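PA1221 (Pseudomonas aeruginosa, PDB 4DG8) is a modular AMP-binding enzyme of the ANL superfamily that also carries a probable phosphopantetheine attachment site. Local coordinates at residues 356-367 with 395-406; 182-192 with 311-319. One frame throughout, in Å; residues are numbered along the deposited sequence.

Interaction 1 of 2, residues 356-367 with 395-406. With AMP (adenosine monophosphate), chain B.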
loop_
_atom_site.group_PDB
_atom_site.type_symbol
_atom_site.label_atom_id
_atom_site.label_comp_id
_atom_site.label_asym_id
_atom_site.label_seq_id
_atom_site.Cartn_x
_atom_site.Cartn_y
_atom_site.Cartn_z
ATOM N N GLU A 356 1.354 1.722 -30.710
ATOM C CA GLU A 356 2.551 2.457 -31.097
ATOM C C GLU A 356 3.081 3.335 -29.968
ATOM O O GLU A 356 2.343 3.667 -29.040
ATOM C CB GLU A 356 2.262 3.313 -32.321
ATOM C CG GLU A 356 1.298 4.436 -32.040
ATOM C CD GLU A 356 0.157 4.472 -33.030
ATOM O OE1 GLU A 356 -0.808 3.695 -32.846
ATOM O OE2 GLU A 356 0.229 5.273 -33.988
ATOM N N PRO A 357 4.370 3.717 -30.051
ATOM C CA PRO A 357 5.044 4.572 -29.066
ATOM C C PRO A 357 4.545 6.017 -29.076
ATOM O O PRO A 357 3.888 6.444 -30.027
ATOM C CB PRO A 357 6.510 4.531 -29.519
ATOM C CG PRO A 357 6.442 4.252 -30.971
ATOM C CD PRO A 357 5.282 3.313 -31.137
ATOM N N ASP A 358 4.858 6.753 -28.014
ATOM C CA ASP A 358 4.602 8.192 -27.953
ATOM C C ASP A 358 3.185 8.558 -28.378
ATOM O O ASP A 358 2.974 9.542 -29.096
ATOM C CB ASP A 358 5.607 8.964 -28.814
ATOM C CG ASP A 358 7.033 8.490 -28.613
ATOM O OD1 ASP A 358 7.585 8.691 -27.505
ATOM O OD2 ASP A 358 7.601 7.921 -29.569
ATOM N N ARG A 359 2.225 7.741 -27.964
ATOM C CA ARG A 359 0.817 8.065 -28.126
ATOM C C ARG A 359 0.138 7.763 -26.789
ATOM O O ARG A 359 0.093 6.606 -26.362
ATOM C CB ARG A 359 0.207 7.224 -29.249
ATOM C CG ARG A 359 -1.157 7.702 -29.720
ATOM C CD ARG A 359 -1.724 6.806 -30.816
ATOM N NE ARG A 359 -3.184 6.776 -30.775
ATOM C CZ ARG A 359 -3.921 5.693 -31.010
ATOM N NH1 ARG A 359 -3.337 4.541 -31.313
ATOM N NH2 ARG A 359 -5.244 5.765 -30.942
ATOM N N ALA A 360 -0.379 8.800 -26.131
ATOM C CA ALA A 360 -0.904 8.676 -24.770
ATOM C C ALA A 360 -2.233 7.927 -24.690
ATOM O O ALA A 360 -3.105 8.087 -25.542
ATOM C CB ALA A 360 -1.033 10.054 -24.113
ATOM N N GLY A 361 -2.376 7.116 -23.648
ATOM C CA GLY A 361 -3.594 6.367 -23.416
ATOM C C GLY A 361 -3.767 6.068 -21.940
ATOM O O GLY A 361 -2.967 6.509 -21.106
ATOM N N GLU A 362 -4.822 5.326 -21.614
ATOM C CA GLU A 362 -5.054 4.910 -20.243
ATOM C C GLU A 362 -4.558 3.478 -20.019
ATOM O O GLU A 362 -4.774 2.589 -20.858
ATOM C CB GLU A 362 -6.535 5.029 -19.891
ATOM C CG GLU A 362 -6.875 4.455 -18.528
ATOM C CD GLU A 362 -8.367 4.434 -18.256
ATOM O OE1 GLU A 362 -9.161 4.642 -19.203
ATOM O OE2 GLU A 362 -8.741 4.217 -17.086
ATOM N N ILE A 363 -3.875 3.276 -18.896
ATOM C CA ILE A 363 -3.394 1.959 -18.502
ATOM C C ILE A 363 -4.555 1.086 -18.038
ATOM O O ILE A 363 -5.377 1.505 -17.220
ATOM C CB ILE A 363 -2.353 2.048 -17.373
ATOM C CG1 ILE A 363 -1.106 2.804 -17.829
ATOM C CG2 ILE A 363 -1.937 0.657 -16.908
ATOM C CD1 ILE A 363 -0.110 3.030 -16.668
ATOM N N VAL A 364 -4.625 -0.121 -18.586
ATOM C CA VAL A 364 -5.626 -1.107 -18.205
ATOM C C VAL A 364 -4.916 -2.393 -17.803
ATOM O O VAL A 364 -4.047 -2.874 -18.524
ATOM C CB VAL A 364 -6.564 -1.423 -19.387
ATOM C CG1 VAL A 364 -7.550 -2.509 -19.001
ATOM C CG2 VAL A 364 -7.277 -0.147 -19.854
ATOM N N ALA A 365 -5.287 -2.943 -16.655
ATOM C CA ALA A 365 -4.581 -4.081 -16.090
ATOM C C ALA A 365 -5.453 -5.322 -16.108
ATOM O O ALA A 365 -6.656 -5.252 -15.872
ATOM C CB ALA A 365 -4.138 -3.777 -14.660
ATOM N N PHE A 366 -4.826 -6.454 -16.380
ATOM C CA PHE A 366 -5.484 -7.750 -16.395
ATOM C C PHE A 366 -4.692 -8.688 -15.512
ATOM O O PHE A 366 -3.500 -8.465 -15.247
ATOM C CB PHE A 366 -5.437 -8.371 -17.804
ATOM C CG PHE A 366 -6.071 -7.544 -18.876
ATOM C CD1 PHE A 366 -7.365 -7.809 -19.293
ATOM C CD2 PHE A 366 -5.352 -6.544 -19.521
ATOM C CE1 PHE A 366 -7.958 -7.063 -20.312
ATOM C CE2 PHE A 366 -5.926 -5.796 -20.541
ATOM C CZ PHE A 366 -7.236 -6.051 -20.940
ATOM N N GLY A 367 -5.319 -9.799 -15.152
ATOM C CA GLY A 367 -4.572 -10.874 -14.534
ATOM C C GLY A 367 -4.786 -11.157 -13.068
ATOM O O GLY A 367 -5.799 -10.777 -12.450
ATOM N N LEU A 395 -11.275 -10.683 -21.190
ATOM C CA LEU A 395 -10.734 -10.940 -19.868
ATOM C C LEU A 395 -11.187 -9.857 -18.921
ATOM O O LEU A 395 -11.381 -8.712 -19.327
ATOM C CB LEU A 395 -9.204 -10.945 -19.907
ATOM C CG LEU A 395 -8.494 -12.138 -20.548
ATOM C CD1 LEU A 395 -7.006 -12.036 -20.271
ATOM C CD2 LEU A 395 -9.051 -13.455 -20.020
ATOM N N ARG A 396 -11.334 -10.210 -17.654
ATOM C CA ARG A 396 -11.573 -9.202 -16.632
ATOM C C ARG A 396 -10.401 -8.221 -16.575
ATOM O O ARG A 396 -9.234 -8.609 -16.699
ATOM C CB ARG A 396 -11.805 -9.856 -15.278
ATOM C CG ARG A 396 -12.280 -8.910 -14.190
ATOM C CD ARG A 396 -12.873 -9.722 -13.050
ATOM N NE ARG A 396 -13.544 -8.879 -12.066
ATOM C CZ ARG A 396 -13.056 -8.569 -10.868
ATOM N NH1 ARG A 396 -11.869 -9.031 -10.472
ATOM N NH2 ARG A 396 -13.766 -7.796 -10.057
ATOM N N ALA A 397 -10.730 -6.948 -16.388
ATOM C CA ALA A 397 -9.761 -5.862 -16.462
ATOM C C ALA A 397 -10.121 -4.693 -15.536
ATOM O O ALA A 397 -11.294 -4.412 -15.283
ATOM C CB ALA A 397 -9.643 -5.369 -17.909
ATOM N N TYR A 398 -9.095 -4.022 -15.037
ATOM C CA TYR A 398 -9.248 -2.822 -14.233
ATOM C C TYR A 398 -8.657 -1.624 -14.972
ATOM O O TYR A 398 -7.458 -1.605 -15.293
ATOM C CB TYR A 398 -8.566 -2.989 -12.864
ATOM C CG TYR A 398 -8.636 -1.737 -12.018
ATOM C CD1 TYR A 398 -9.825 -1.355 -11.399
ATOM C CD2 TYR A 398 -7.525 -0.913 -11.865
ATOM C CE1 TYR A 398 -9.904 -0.180 -10.638
ATOM C CE2 TYR A 398 -7.592 0.250 -11.100
ATOM C CZ TYR A 398 -8.788 0.609 -10.483
ATOM O OH TYR A 398 -8.864 1.764 -9.717
ATOM N N ARG A 399 -9.509 -0.641 -15.257
ATOM C CA ARG A 399 -9.076 0.645 -15.802
ATOM C C ARG A 399 -8.555 1.532 -14.672
ATOM O O ARG A 399 -9.300 1.890 -13.760
ATOM C CB ARG A 399 -10.252 1.338 -16.494
ATOM C CG ARG A 399 -10.846 0.538 -17.635
ATOM C CD ARG A 399 -12.131 1.166 -18.149
ATOM N NE ARG A 399 -11.913 2.484 -18.734
ATOM C CZ ARG A 399 -12.804 3.114 -19.501
ATOM N NH1 ARG A 399 -13.970 2.536 -19.774
ATOM N NH2 ARG A 399 -12.531 4.319 -19.998
ATOM N N THR A 400 -7.281 1.902 -14.748
ATOM C CA THR A 400 -6.600 2.529 -13.620
ATOM C C THR A 400 -6.896 4.020 -13.430
ATOM O O THR A 400 -6.739 4.556 -12.321
ATOM C CB THR A 400 -5.071 2.394 -13.763
ATOM O OG1 THR A 400 -4.681 2.973 -15.007
ATOM C CG2 THR A 400 -4.624 0.927 -13.716
ATOM N N GLY A 401 -7.282 4.686 -14.514
ATOM C CA GLY A 401 -7.330 6.141 -14.533
ATOM C C GLY A 401 -5.939 6.767 -14.659
ATOM O O GLY A 401 -5.776 7.989 -14.581
ATOM N N ASP A 402 -4.921 5.934 -14.845
ATOM C CA ASP A 402 -3.573 6.445 -15.081
ATOM C C ASP A 402 -3.285 6.581 -16.586
ATOM O O ASP A 402 -3.615 5.701 -17.386
ATOM C CB ASP A 402 -2.519 5.562 -14.399
ATOM C CG ASP A 402 -2.586 5.633 -12.889
ATOM O OD1 ASP A 402 -2.731 6.750 -12.335
ATOM O OD2 ASP A 402 -2.487 4.571 -12.249
ATOM N N ARG A 403 -2.676 7.695 -16.962
ATOM C CA ARG A 403 -2.324 7.947 -18.353
ATOM C C ARG A 403 -0.821 7.806 -18.527
ATOM O O ARG A 403 -0.026 8.316 -17.711
ATOM C CB ARG A 403 -2.781 9.339 -18.806
ATOM C CG ARG A 403 -4.296 9.557 -18.772
ATOM C CD ARG A 403 -4.737 10.579 -19.813
ATOM N NE ARG A 403 -4.595 10.057 -21.171
ATOM C CZ ARG A 403 -4.638 10.803 -22.273
ATOM N NH1 ARG A 403 -4.815 12.114 -22.180
ATOM N NH2 ARG A 403 -4.501 10.240 -23.469
ATOM N N ALA A 404 -0.447 7.094 -19.586
ATOM C CA ALA A 404 0.949 6.873 -19.931
ATOM C C ALA A 404 1.123 6.756 -21.447
ATOM O O ALA A 404 0.156 6.910 -22.206
ATOM C CB ALA A 404 1.479 5.632 -19.228
ATOM N N ARG A 405 2.361 6.487 -21.867
ATOM C CA ARG A 405 2.723 6.292 -23.265
ATOM C C ARG A 405 3.848 5.270 -23.301
ATOM O O ARG A 405 4.599 5.136 -22.330
ATOM C CB ARG A 405 3.247 7.592 -23.878
ATOM C CG ARG A 405 4.645 7.934 -23.356
ATOM C CD ARG A 405 5.330 9.076 -24.076
ATOM N NE ARG A 405 6.508 9.498 -23.319
ATOM C CZ ARG A 405 7.751 9.067 -23.537
ATOM N NH1 ARG A 405 8.006 8.207 -24.520
ATOM N NH2 ARG A 405 8.745 9.503 -22.766
ATOM N N TYR A 406 3.967 4.547 -24.413
ATOM C CA TYR A 406 5.114 3.670 -24.633
ATOM C C TYR A 406 6.283 4.481 -25.163
ATOM O O TYR A 406 6.085 5.450 -25.899
ATOM C CB TYR A 406 4.790 2.584 -25.660
ATOM C CG TYR A 406 3.764 1.568 -25.214
ATOM C CD1 TYR A 406 4.053 0.647 -24.213
ATOM C CD2 TYR A 406 2.512 1.515 -25.812
ATOM C CE1 TYR A 406 3.118 -0.294 -23.814
ATOM C CE2 TYR A 406 1.573 0.586 -25.421
ATOM C CZ TYR A 406 1.875 -0.321 -24.419
ATOM O OH TYR A 406 0.932 -1.261 -24.039
HETATM P P AMP B . -2.049 3.212 -4.308
HETATM O O1P AMP B . -2.338 3.874 -2.977
HETATM O O2P AMP B . -0.881 2.239 -4.398
HETATM O O3P AMP B . -3.337 2.537 -4.743
HETATM O "O5'" AMP B . -1.892 4.325 -5.432
HETATM C "C5'" AMP B . -1.867 3.966 -6.800
HETATM C "C4'" AMP B . -1.652 5.164 -7.683
HETATM O "O4'" AMP B . -0.422 5.842 -7.313
HETATM C "C3'" AMP B . -1.483 4.867 -9.162
HETATM O "O3'" AMP B . -2.724 4.657 -9.826
HETATM C "C2'" AMP B . -0.713 6.083 -9.659
HETATM O "O2'" AMP B . -1.590 7.191 -9.828
HETATM C "C1'" AMP B . 0.206 6.368 -8.468
HETATM N N9 AMP B . 1.530 5.720 -8.620
HETATM C C8 AMP B . 1.904 4.579 -7.993
HETATM N N7 AMP B . 3.170 4.221 -8.322
HETATM C C5 AMP B . 3.639 5.130 -9.188
HETATM C C6 AMP B . 4.912 5.344 -9.931
HETATM N N6 AMP B . 5.942 4.488 -9.808
HETATM N N1 AMP B . 5.008 6.430 -10.735
HETATM C C2 AMP B . 3.974 7.290 -10.854
HETATM N N3 AMP B . 2.796 7.157 -10.210
HETATM C C4 AMP B . 2.560 6.122 -9.374
HETATM O O HOH W 1 2.381 4.986 -26.656
HETATM O O HOH W 2 -7.843 -10.569 -15.771
#
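I363 and T400 meet where strand 395-406 forms a beta bulge against strand 361-367: the antiparallel register slips by two residues between E362 and V364, and the longer strand bows outward. I363 O fills the hollow of the bulge and takes two bonds, one from T400 N and one from T400 OG1 at 2.7 Å, the hydroxyl approaching 34° out of the carbonyl plane. With chi1 at 57°, T400 OG1 sits between its own N and carbonyl carbon, where it also accepts from D402 N in an ST turn. G401, whose positive phi suits glycine, completes the bend and gives its N to E362 OE2 on the anti side at 3.0 Å. The extended glutamate thus lies across the bulge, and its OE1 makes a weak salt bridge at the guanidinium edge of R399, 3.5 Å from NH2.

Small residues make the notches. A397 leaves room for two neighbours, F366 CE1 resting 3.4 Å from A397 CB and V364 CG1 lying 3.7 Å from the same methyl. Toward the other end I363 CD1 packs on A404 CB. Beyond it D358 OD1 forms a salt bridge with R405 NH1, 3.1 Å away, the two side chains lying side by side. D402, within the bulge, takes the AMP ribose hydroxyls on its two carboxylate oxygens, O2' lying 2.8 Å from OD1; R417 and Y309 also bond this carboxylate.

Strand 361-367 is flanked on its other edge by strand 342-347, while strand 395-406 pairs with strand 385-390 near L395 and with strand 412-416 near R403.

Interaction 2 of 2, residues 182-192 with 311-319. With AMP (adenosine monophosphate), chain B.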
loop_
_atom_site.group_PDB
_atom_site.type_symbol
_atom_site.label_atom_id
_atom_site.label_comp_id
_atom_site.label_asym_id
_atom_site.label_seq_id
_atom_site.Cartn_x
_atom_site.Cartn_y
_atom_site.Cartn_z
ATOM N N ILE A 182 -11.117 -2.361 -0.780
ATOM C CA ILE A 182 -10.569 -3.206 -1.839
ATOM C C ILE A 182 -10.196 -4.584 -1.312
ATOM O O ILE A 182 -9.326 -4.706 -0.462
ATOM C CB ILE A 182 -9.344 -2.538 -2.506
ATOM C CG1 ILE A 182 -9.773 -1.253 -3.219
ATOM C CG2 ILE A 182 -8.632 -3.513 -3.465
ATOM C CD1 ILE A 182 -8.597 -0.312 -3.596
ATOM N N ALA A 183 -10.867 -5.627 -1.796
ATOM C CA ALA A 183 -10.551 -6.974 -1.304
ATOM C C ALA A 183 -9.562 -7.637 -2.229
ATOM O O ALA A 183 -9.847 -7.881 -3.401
ATOM C CB ALA A 183 -11.805 -7.836 -1.123
ATOM N N CYS A 184 -8.383 -7.901 -1.686
ATOM C CA CYS A 184 -7.296 -8.509 -2.424
ATOM C C CYS A 184 -7.186 -9.989 -2.055
ATOM O O CYS A 184 -7.523 -10.402 -0.965
ATOM C CB CYS A 184 -5.982 -7.775 -2.178
ATOM S SG CYS A 184 -5.991 -6.111 -2.980
ATOM N N THR A 185 -6.689 -10.767 -2.996
ATOM C CA THR A 185 -6.878 -12.199 -3.037
ATOM C C THR A 185 -5.531 -12.844 -2.657
ATOM O O THR A 185 -4.500 -12.188 -2.738
ATOM C CB THR A 185 -7.291 -12.502 -4.480
ATOM O OG1 THR A 185 -8.444 -13.345 -4.528
ATOM C CG2 THR A 185 -6.147 -13.027 -5.283
ATOM N N HIS A 186 -5.544 -14.071 -2.145
ATOM C CA HIS A 186 -4.308 -14.849 -1.977
ATOM C C HIS A 186 -3.422 -14.864 -3.254
ATOM O O HIS A 186 -2.194 -14.657 -3.190
ATOM C CB HIS A 186 -4.631 -16.293 -1.543
ATOM C CG HIS A 186 -4.898 -16.451 -0.072
ATOM N ND1 HIS A 186 -4.048 -17.150 0.764
ATOM C CD2 HIS A 186 -5.935 -16.037 0.703
ATOM C CE1 HIS A 186 -4.537 -17.138 1.998
ATOM N NE2 HIS A 186 -5.674 -16.456 1.990
ATOM N N ALA A 187 -4.049 -15.107 -4.405
ATOM C CA ALA A 187 -3.352 -15.076 -5.691
ATOM C C ALA A 187 -2.662 -13.754 -5.993
ATOM O O ALA A 187 -1.587 -13.748 -6.579
ATOM C CB ALA A 187 -4.299 -15.432 -6.836
ATOM N N GLY A 188 -3.282 -12.634 -5.633
ATOM C CA GLY A 188 -2.686 -11.335 -5.910
ATOM C C GLY A 188 -1.355 -11.223 -5.184
ATOM O O GLY A 188 -0.348 -10.702 -5.715
ATOM N N ILE A 189 -1.339 -11.760 -3.965
ATOM C CA ILE A 189 -0.125 -11.770 -3.152
ATOM C C ILE A 189 0.957 -12.720 -3.657
ATOM O O ILE A 189 2.133 -12.318 -3.759
ATOM C CB ILE A 189 -0.429 -12.139 -1.681
ATOM C CG1 ILE A 189 -1.392 -11.117 -1.072
ATOM C CG2 ILE A 189 0.866 -12.174 -0.890
ATOM C CD1 ILE A 189 -1.800 -11.438 0.359
ATOM N N THR A 190 0.586 -13.976 -3.944
ATOM C CA THR A 190 1.598 -14.947 -4.375
ATOM C C THR A 190 2.099 -14.615 -5.790
ATOM O O THR A 190 3.272 -14.821 -6.088
ATOM C CB THR A 190 1.134 -16.436 -4.275
ATOM O OG1 THR A 190 -0.010 -16.643 -5.104
ATOM C CG2 THR A 190 0.787 -16.815 -2.818
ATOM N N ARG A 191 1.233 -14.063 -6.643
ATOM C CA ARG A 191 1.674 -13.623 -7.970
ATOM C C ARG A 191 2.629 -12.444 -7.813
ATOM O O ARG A 191 3.633 -12.365 -8.523
ATOM C CB ARG A 191 0.506 -13.296 -8.922
ATOM C CG ARG A 191 -0.093 -11.858 -8.805
ATOM C CD ARG A 191 0.800 -10.865 -9.566
ATOM N NE ARG A 191 0.133 -9.641 -10.019
ATOM C CZ ARG A 191 -0.158 -8.603 -9.232
ATOM N NH1 ARG A 191 0.106 -8.642 -7.927
ATOM N NH2 ARG A 191 -0.743 -7.529 -9.744
ATOM N N LEU A 192 2.334 -11.551 -6.868
ATOM C CA LEU A 192 3.236 -10.434 -6.611
ATOM C C LEU A 192 4.635 -10.912 -6.202
ATOM O O LEU A 192 5.653 -10.371 -6.666
ATOM C CB LEU A 192 2.670 -9.503 -5.506
ATOM C CG LEU A 192 3.620 -8.374 -5.041
ATOM C CD1 LEU A 192 3.881 -7.392 -6.190
ATOM C CD2 LEU A 192 3.103 -7.647 -3.799
ATOM N N PRO A 311 -1.920 0.406 -8.950
ATOM C CA PRO A 311 -2.894 0.774 -7.919
ATOM C C PRO A 311 -3.235 -0.405 -7.010
ATOM O O PRO A 311 -2.899 -1.551 -7.308
ATOM C CB PRO A 311 -4.112 1.203 -8.746
ATOM C CG PRO A 311 -4.032 0.318 -9.987
ATOM C CD PRO A 311 -2.558 0.044 -10.229
ATOM N N THR A 312 -3.981 -0.131 -5.951
ATOM C CA THR A 312 -4.306 -1.147 -4.948
ATOM C C THR A 312 -5.248 -2.227 -5.511
ATOM O O THR A 312 -5.156 -3.403 -5.141
ATOM C CB THR A 312 -4.907 -0.469 -3.685
ATOM O OG1 THR A 312 -3.959 0.472 -3.152
ATOM C CG2 THR A 312 -5.293 -1.497 -2.608
ATOM N N GLU A 313 -6.142 -1.819 -6.413
ATOM C CA GLU A 313 -7.067 -2.722 -7.102
ATOM C C GLU A 313 -6.365 -3.836 -7.901
ATOM O O GLU A 313 -6.998 -4.829 -8.308
ATOM C CB GLU A 313 -7.964 -1.915 -8.062
ATOM C CG GLU A 313 -8.983 -0.988 -7.393
ATOM C CD GLU A 313 -8.383 0.350 -6.926
ATOM O OE1 GLU A 313 -7.131 0.510 -6.915
ATOM O OE2 GLU A 313 -9.188 1.247 -6.582
ATOM N N ASN A 314 -5.106 -3.598 -8.249
ATOM C CA ASN A 314 -4.236 -4.606 -8.873
ATOM C C ASN A 314 -3.161 -5.182 -7.944
ATOM O O ASN A 314 -2.105 -5.622 -8.404
ATOM C CB ASN A 314 -3.761 -4.230 -10.281
ATOM C CG ASN A 314 -3.238 -5.442 -11.087
ATOM O OD1 ASN A 314 -3.729 -6.571 -10.958
ATOM N ND2 ASN A 314 -2.228 -5.198 -11.920
ATOM N N THR A 315 -3.361 -5.004 -6.643
ATOM C CA THR A 315 -2.500 -5.630 -5.637
ATOM C C THR A 315 -1.032 -5.184 -5.686
ATOM O O THR A 315 -0.187 -5.905 -6.229
ATOM C CB THR A 315 -2.598 -7.187 -5.657
ATOM O OG1 THR A 315 -3.976 -7.584 -5.749
ATOM C CG2 THR A 315 -1.962 -7.802 -4.366
ATOM N N THR A 316 -0.732 -4.005 -5.119
ATOM C CA THR A 316 0.662 -3.536 -5.072
ATOM C C THR A 316 1.243 -3.042 -6.401
ATOM O O THR A 316 1.323 -1.825 -6.610
ATOM C CB THR A 316 1.582 -4.532 -4.356
ATOM O OG1 THR A 316 0.972 -4.915 -3.116
ATOM C CG2 THR A 316 2.948 -3.895 -4.073
ATOM N N PHE A 317 1.872 -3.919 -7.164
ATOM C CA PHE A 317 2.470 -3.517 -8.432
ATOM C C PHE A 317 1.695 -4.003 -9.648
ATOM O O PHE A 317 1.114 -5.084 -9.658
ATOM C CB PHE A 317 3.899 -4.062 -8.550
ATOM C CG PHE A 317 4.861 -3.474 -7.574
ATOM C CD1 PHE A 317 4.679 -2.186 -7.088
ATOM C CD2 PHE A 317 5.987 -4.199 -7.169
ATOM C CE1 PHE A 317 5.591 -1.636 -6.194
ATOM C CE2 PHE A 317 6.888 -3.657 -6.276
ATOM C CZ PHE A 317 6.684 -2.378 -5.778
ATOM N N THR A 318 1.748 -3.189 -10.691
ATOM C CA THR A 318 1.198 -3.507 -11.994
ATOM C C THR A 318 2.375 -3.599 -12.966
ATOM O O THR A 318 2.532 -4.590 -13.668
ATOM C CB THR A 318 0.135 -2.485 -12.434
ATOM O OG1 THR A 318 -0.992 -2.589 -11.551
ATOM C CG2 THR A 318 -0.328 -2.772 -13.840
ATOM N N CYS A 319 3.161 -2.529 -13.049
ATOM C CA CYS A 319 4.418 -2.568 -13.791
ATOM C C CYS A 319 5.621 -2.279 -12.894
ATOM O O CYS A 319 5.520 -1.516 -11.935
ATOM C CB CYS A 319 4.399 -1.555 -14.934
ATOM S SG CYS A 319 3.015 -1.725 -16.069
HETATM P P AMP B . -2.049 3.212 -4.308
HETATM O O1P AMP B . -2.338 3.874 -2.977
HETATM O O2P AMP B . -0.881 2.239 -4.398
HETATM O O3P AMP B . -3.337 2.537 -4.743
HETATM O "O5'" AMP B . -1.892 4.325 -5.432
HETATM C "C5'" AMP B . -1.867 3.966 -6.800
HETATM C "C4'" AMP B . -1.652 5.164 -7.683
HETATM O "O4'" AMP B . -0.422 5.842 -7.313
HETATM C "C3'" AMP B . -1.483 4.867 -9.162
HETATM O "O3'" AMP B . -2.724 4.657 -9.826
HETATM C "C2'" AMP B . -0.713 6.083 -9.659
HETATM O "O2'" AMP B . -1.590 7.191 -9.828
HETATM C "C1'" AMP B . 0.206 6.368 -8.468
HETATM N N9 AMP B . 1.530 5.720 -8.620
HETATM C C8 AMP B . 1.904 4.579 -7.993
HETATM N N7 AMP B . 3.170 4.221 -8.322
HETATM C C5 AMP B . 3.639 5.130 -9.188
HETATM C C6 AMP B . 4.912 5.344 -9.931
HETATM N N6 AMP B . 5.942 4.488 -9.808
HETATM N N1 AMP B . 5.008 6.430 -10.735
HETATM C C2 AMP B . 3.974 7.290 -10.854
HETATM N N3 AMP B . 2.796 7.157 -10.210
HETATM C C4 AMP B . 2.560 6.122 -9.374
HETATM O O HOH W 3 -5.904 -9.403 -5.458
#
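R191 reaches from helix 186-192 to the loop 311-319 and holds it by two backbone carbonyls. Its NH2 donates to N314 O at 2.7 Å, and its NH1 donates to T315 O at 3.2 Å, nearly straight (167°), in the guanidinium plane and on a lone pair of the carbonyl. The side chain folds to get there: chi1 near 84° puts CG between the backbone N and the carbonyl carbon, and a second bend at chi2 turns the head toward the loop. T342 fixes the third nitrogen, NE. Arginine suits the place because several N-H groups on one flat head can serve buried carbonyls that helices and strands do not use. A water adds an indirect link, accepting from T185 N and donating to T315 OG1 at 2.7 Å; that hydroxyl also bonds G369.

P311, T312 and E313 are the end of the YGPTE sequence, a core motif recognised in this family, and the contact sets that motif against I182 and C184 of strand 182-185. T312 OG1 bonds AMP O3P at 2.7 Å. A weak second bond to the same oxygen comes from T312 N, while the methyl of this threonine turns to I182.

Packing by van der Waals contact does the rest. I182 CD1 lies 3.6 Å from T312 CG2, and the isoleucine side chain crosses that of E313 at about a right angle, against a carboxylate engaged by R428 and Y374. G188, having no side chain, lets T315 press its CG2 to 3.6 Å from the glycine C. L192 forks over the loop's far end: CD2 meets T316 CB at 3.5 Å, and CD1 approaches F317 CD2 at 3.9 Å.

How the interactions relate
Following the chain from the N terminus, the first partner reached is strand 180-185 with helix 186-193; 118 residues later loop 311-319 returns to close interaction 2. That closure ties the seven-stranded mixed sheet to the five-stranded one, whose strands 304-309 and 319-322 the loop joins. Only afterwards does interaction 1 open, closing a shorter excursion of 27 residues, which passes through strand 373-374 of the seven-stranded sheet and helix 378-384 before it returns to the antiparallel sheet. The two are in series, neither nested nor crossed. Yet they touch: Y398 OH is 3.2 Å from E313 OE2, a probable hydrogen bond, and A365 packs on N314. Both reach AMP, one at its ribose, the other at its phosphate.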